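Local coordinates for putative peptidoglycan-binding/hydrolysing protein (Peptoclostridium difficile, PDB 5TV7) that probably binds peptidoglycan of the bacterial cell wall, and perhaps takes part in its hydrolysis, and is captured here with glutamine hydroxamate, at residues Ala120-Leu128 with Trp166-Asp174. Numbering follows the deposited sequence.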
ATOM      1  N   ALA A 120      -2.531  -2.762   2.983  1.00 26.94           N
ATOM      2  CA  ALA A 120      -2.759  -1.648   3.891  1.00 27.69           C
ATOM      3  C   ALA A 120      -1.503  -0.806   4.051  1.00 26.55           C
ATOM      4  O   ALA A 120      -1.562   0.424   3.980  1.00 26.91           O
ATOM      5  CB  ALA A 120      -3.237  -2.149   5.246  1.00 28.61           C
ATOM      6  N   ALA A 121      -0.365  -1.468   4.232  1.00 26.22           N
ATOM      7  CA  ALA A 121       0.908  -0.757   4.374  1.00 25.85           C
ATOM      8  C   ALA A 121       1.245   0.009   3.098  1.00 26.02           C
ATOM      9  O   ALA A 121       1.718   1.130   3.158  1.00 25.11           O
ATOM     10  CB  ALA A 121       2.031  -1.729   4.724  1.00 25.41           C
ATOM     11  N   GLN A 122       0.963  -0.595   1.942  1.00 24.90           N
ATOM     12  CA  GLN A 122       1.260   0.040   0.662  1.00 25.67           C
ATOM     13  C   GLN A 122       0.415   1.285   0.445  1.00 25.79           C
ATOM     14  O   GLN A 122       0.898   2.276  -0.094  1.00 27.09           O
ATOM     15  CB  GLN A 122       1.081  -0.959  -0.489  1.00 26.13           C
ATOM     16  CG  GLN A 122       2.213  -1.978  -0.512  1.00 26.58           C
ATOM     17  CD  GLN A 122       1.976  -3.150  -1.439  1.00 28.51           C
ATOM     18  OE1 GLN A 122       0.831  -3.489  -1.789  1.00 29.71           O
ATOM     19  NE2 GLN A 122       3.063  -3.799  -1.823  1.00 29.27           N
ATOM     20  N   ILE A 123      -0.845   1.215   0.849  1.00 25.55           N
ATOM     21  CA  ILE A 123      -1.726   2.347   0.751  1.00 26.93           C
ATOM     22  C   ILE A 123      -1.205   3.491   1.621  1.00 26.39           C
ATOM     23  O   ILE A 123      -1.096   4.604   1.152  1.00 26.48           O
ATOM     24  CB  ILE A 123      -3.162   1.976   1.115  1.00 27.74           C
ATOM     25  CG1 ILE A 123      -3.763   1.178  -0.046  1.00 29.32           C
ATOM     26  CG2 ILE A 123      -3.982   3.232   1.379  1.00 28.07           C
ATOM     27  CD1 ILE A 123      -5.029   0.441   0.296  1.00 31.35           C
HETATM   28  N   MSE A 124      -0.847   3.192   2.856  1.00 26.16           N
HETATM   29  CA  MSE A 124      -0.335   4.221   3.776  1.00 27.89           C
HETATM   30  C   MSE A 124       0.987   4.811   3.318  1.00 28.79           C
HETATM   31  O   MSE A 124       1.184   6.032   3.377  1.00 30.28           O
HETATM   32  CB  MSE A 124      -0.238   3.617   5.176  1.00 28.73           C
HETATM   33  CG  MSE A 124      -1.650   3.439   5.722  1.00 29.74           C
HETATM   34 SE   MSE A 124      -1.617   2.953   7.620  1.00 32.29          SE
HETATM   35  CE  MSE A 124      -1.000   1.127   7.397  1.00 31.77           C
ATOM     36  N   LEU A 125       1.896   3.964   2.850  1.00 28.36           N
ATOM     37  CA  LEU A 125       3.198   4.438   2.345  1.00 28.56           C
ATOM     38  C   LEU A 125       2.980   5.340   1.130  1.00 30.01           C
ATOM     39  O   LEU A 125       3.606   6.405   1.012  1.00 29.29           O
ATOM     40  CB  LEU A 125       4.109   3.268   1.994  1.00 28.13           C
ATOM     41  CG  LEU A 125       4.642   2.456   3.162  1.00 28.67           C
ATOM     42  CD1 LEU A 125       5.198   1.123   2.679  1.00 29.65           C
ATOM     43  CD2 LEU A 125       5.712   3.239   3.911  1.00 29.35           C
ATOM     44  N   THR A 126       2.055   4.944   0.257  1.00 29.74           N
ATOM     45  CA  THR A 126       1.748   5.756  -0.918  1.00 30.96           C
ATOM     46  C   THR A 126       1.185   7.141  -0.523  1.00 32.69           C
ATOM     47  O   THR A 126       1.546   8.140  -1.145  1.00 33.10           O
ATOM     48  CB  THR A 126       0.822   5.021  -1.892  1.00 30.60           C
ATOM     49  OG1 THR A 126       1.436   3.782  -2.268  1.00 29.95           O
ATOM     50  CG2 THR A 126       0.590   5.848  -3.129  1.00 33.30           C
ATOM     51  N   LEU A 127       0.339   7.201   0.513  1.00 32.88           N
ATOM     52  CA  LEU A 127      -0.178   8.490   1.012  1.00 34.84           C
ATOM     53  C   LEU A 127       0.928   9.416   1.505  1.00 34.79           C
ATOM     54  O   LEU A 127       0.791  10.631   1.424  1.00 37.86           O
ATOM     55  CB  LEU A 127      -1.174   8.300   2.156  1.00 34.91           C
ATOM     56  CG  LEU A 127      -2.602   7.942   1.802  1.00 35.69           C
ATOM     57  CD1 LEU A 127      -3.360   7.539   3.056  1.00 36.26           C
ATOM     58  CD2 LEU A 127      -3.273   9.127   1.111  1.00 37.05           C
ATOM     59  N   LEU A 128       1.997   8.839   2.037  1.00 32.88           N
ATOM     60  CA  LEU A 128       3.128   9.614   2.546  1.00 33.85           C
ATOM     61  C   LEU A 128       4.143   9.963   1.477  1.00 34.16           C
ATOM     62  O   LEU A 128       5.181  10.557   1.781  1.00 37.56           O
ATOM     63  CB  LEU A 128       3.802   8.873   3.687  1.00 33.76           C
ATOM     64  CG  LEU A 128       2.890   8.669   4.890  1.00 34.90           C
ATOM     65  CD1 LEU A 128       3.640   7.897   5.957  1.00 36.11           C
ATOM     66  CD2 LEU A 128       2.390  10.004   5.435  1.00 36.56           C
ATOM     67  N   TRP A 166       3.866   0.225  12.288  1.00 28.95           N
ATOM     68  CA  TRP A 166       2.418   0.364  12.053  1.00 29.37           C
ATOM     69  C   TRP A 166       1.901   1.581  12.766  1.00 30.01           C
ATOM     70  O   TRP A 166       1.111   2.332  12.214  1.00 31.14           O
ATOM     71  CB  TRP A 166       1.626  -0.813  12.583  1.00 30.21           C
ATOM     72  CG  TRP A 166       1.662  -2.067  11.793  1.00 29.60           C
ATOM     73  CD1 TRP A 166       2.081  -3.287  12.230  1.00 30.63           C
ATOM     74  CD2 TRP A 166       1.225  -2.247  10.446  1.00 28.85           C
ATOM     75  NE1 TRP A 166       1.912  -4.222  11.240  1.00 31.58           N
ATOM     76  CE2 TRP A 166       1.392  -3.609  10.133  1.00 30.03           C
ATOM     77  CE3 TRP A 166       0.699  -1.391   9.472  1.00 29.63           C
ATOM     78  CZ2 TRP A 166       1.074  -4.138   8.878  1.00 30.52           C
ATOM     79  CZ3 TRP A 166       0.364  -1.922   8.226  1.00 29.52           C
ATOM     80  CH2 TRP A 166       0.559  -3.280   7.943  1.00 29.27           C
ATOM     81  N   ASP A 167       2.356   1.771  14.002  1.00 31.41           N
ATOM     82  CA  ASP A 167       1.918   2.890  14.821  1.00 32.87           C
ATOM     83  C   ASP A 167       2.246   4.219  14.165  1.00 33.27           C
ATOM     84  O   ASP A 167       1.400   5.126  14.110  1.00 33.57           O
ATOM     85  CB  ASP A 167       2.580   2.808  16.194  1.00 35.60           C
ATOM     86  CG  ASP A 167       2.211   3.967  17.095  1.00 38.31           C
ATOM     87  OD1 ASP A 167       1.045   4.058  17.541  1.00 40.10           O
ATOM     88  OD2 ASP A 167       3.110   4.784  17.387  1.00 40.72           O
ATOM     89  N   LYS A 168       3.461   4.324  13.631  1.00 33.09           N
ATOM     90  CA  LYS A 168       3.903   5.565  13.009  1.00 33.43           C
ATOM     91  C   LYS A 168       3.122   5.801  11.713  1.00 32.08           C
ATOM     92  O   LYS A 168       2.659   6.900  11.459  1.00 33.38           O
ATOM     93  CB  LYS A 168       5.424   5.556  12.772  1.00 34.76           C
ATOM     94  CG  LYS A 168       6.016   6.926  12.487  1.00 38.71           C
ATOM     95  CD  LYS A 168       5.982   7.812  13.731  1.00 42.48           C
ATOM     96  CE  LYS A 168       6.308   9.250  13.386  1.00 46.92           C
ATOM     97  NZ  LYS A 168       5.965  10.201  14.488  1.00 50.27           N
ATOM     98  N   LEU A 169       2.950   4.758  10.909  1.00 30.80           N
ATOM     99  CA  LEU A 169       2.166   4.872   9.681  1.00 30.46           C
ATOM    100  C   LEU A 169       0.752   5.330   9.980  1.00 30.82           C
ATOM    101  O   LEU A 169       0.215   6.214   9.306  1.00 30.22           O
ATOM    102  CB  LEU A 169       2.107   3.519   8.951  1.00 30.29           C
ATOM    103  CG  LEU A 169       3.375   3.126   8.202  1.00 30.00           C
ATOM    104  CD1 LEU A 169       3.298   1.671   7.768  1.00 29.77           C
ATOM    105  CD2 LEU A 169       3.582   4.049   7.013  1.00 29.74           C
ATOM    106  N   GLY A 170       0.153   4.714  10.995  1.00 31.90           N
ATOM    107  CA  GLY A 170      -1.207   5.045  11.407  1.00 33.62           C
ATOM    108  C   GLY A 170      -1.377   6.478  11.873  1.00 34.63           C
ATOM    109  O   GLY A 170      -2.330   7.145  11.481  1.00 35.07           O
ATOM    110  N   ARG A 171      -0.450   6.950  12.707  1.00 35.77           N
ATOM    111  CA  ARG A 171      -0.529   8.321  13.236  1.00 38.27           C
ATOM    112  C   ARG A 171      -0.375   9.375  12.149  1.00 38.00           C
ATOM    113  O   ARG A 171      -1.009  10.415  12.212  1.00 39.62           O
ATOM    114  CB  ARG A 171       0.512   8.560  14.332  1.00 39.42           C
ATOM    115  CG  ARG A 171       0.197   7.818  15.608  1.00 41.51           C
ATOM    116  CD  ARG A 171       1.306   7.957  16.627  1.00 42.92           C
ATOM    117  NE  ARG A 171       1.048   7.098  17.782  1.00 45.71           N
ATOM    118  CZ  ARG A 171       0.309   7.428  18.845  1.00 48.20           C
ATOM    119  NH1 ARG A 171      -0.264   8.621  18.949  1.00 50.40           N
ATOM    120  NH2 ARG A 171       0.152   6.547  19.827  1.00 49.77           N
ATOM    121  N   LEU A 172       0.452   9.084  11.151  1.00 36.46           N
ATOM    122  CA  LEU A 172       0.697  10.020  10.055  1.00 36.76           C
ATOM    123  C   LEU A 172      -0.387  10.029   8.985  1.00 36.82           C
ATOM    124  O   LEU A 172      -0.547  11.023   8.307  1.00 38.92           O
ATOM    125  CB  LEU A 172       2.044   9.714   9.396  1.00 35.78           C
ATOM    126  CG  LEU A 172       3.269   9.972  10.283  1.00 35.80           C
ATOM    127  CD1 LEU A 172       4.511   9.381   9.641  1.00 35.09           C
ATOM    128  CD2 LEU A 172       3.443  11.461  10.553  1.00 35.94           C
ATOM    129  N   THR A 173      -1.117   8.930   8.824  1.00 34.89           N
ATOM    130  CA  THR A 173      -2.137   8.860   7.778  1.00 35.68           C
ATOM    131  C   THR A 173      -3.579   9.011   8.258  1.00 36.18           C
ATOM    132  O   THR A 173      -4.471   9.172   7.436  1.00 37.44           O
ATOM    133  CB  THR A 173      -1.980   7.583   6.947  1.00 35.04           C
ATOM    134  OG1 THR A 173      -2.085   6.435   7.794  1.00 33.91           O
ATOM    135  CG2 THR A 173      -0.621   7.593   6.243  1.00 34.52           C
ATOM    136  N   ASP A 174      -3.801   8.972   9.573  1.00 37.41           N
ATOM    137  CA  ASP A 174      -5.129   9.200  10.148  1.00 39.07           C
ATOM    138  C   ASP A 174      -5.154  10.685  10.535  1.00 41.81           C
ATOM    139  O   ASP A 174      -4.493  11.079  11.495  1.00 43.67           O
ATOM    140  CB  ASP A 174      -5.356   8.310  11.374  1.00 38.77           C
ATOM    141  CG  ASP A 174      -6.784   8.408  11.944  1.00 41.28           C
ATOM    142  OD1 ASP A 174      -7.472   9.438  11.737  1.00 41.75           O
ATOM    143  OD2 ASP A 174      -7.200   7.445  12.633  1.00 39.84           O
TER
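Trp166 meets Met124 and Ala121 through the six-membered ring of its indole. The methyl CE of Met124, a selenomethionine, lies at the ring edge, near the ring plane, with CE 3.4 Å from Trp166 CZ3. The CB of Ala121 approaches the same end of the ring obliquely. NE1 of Trp166 is hydrogen-bonded to Lys107 O, outside the two helices. Leu169 comes next and touches the first helix through CB and CD2. Leu169 CB lies 4.0 Å from Met124 SE. Leu169 CD2 touches Leu125 CD2 at 3.8 Å and also reaches Leu128 CD1. Gly170 forms one wall of the hole that receives Met124 as a knob; Trp166, Leu169 and Thr173 form the rest. The Met124 chain bends at its last torsion (chi3 -73°), which turns CE toward the indole. Helices 116-127 and 163-173, together with helix 140-152, are consistent with the small three-helix fold of the putative peptidoglycan-binding domain, and here their axes pass 9.9 Å apart at 51° between segments 120-127 and 166-173. Helix 140-152 adds Phe149 against Leu128, Leu169 and Leu172. Val84 and Ile93, on neighbouring strands of the antiparallel sheet, also touch Met124. Leu172 CB lies 4.0 Å from Leu128 CD2, the two side chains crossing at about a right angle. Thr173 turns its hydroxyl back to its own helix, where Thr173 OG1 donates to Leu169 O at 2.8 Å from above the carbonyl plane. The backbone N of Thr173 reaches that oxygen from the opposite face. Thr173 OG1 also sits 3.5 Å from Met124 SE, while Thr173 CG2 packs on Leu128 CG at 3.9 Å.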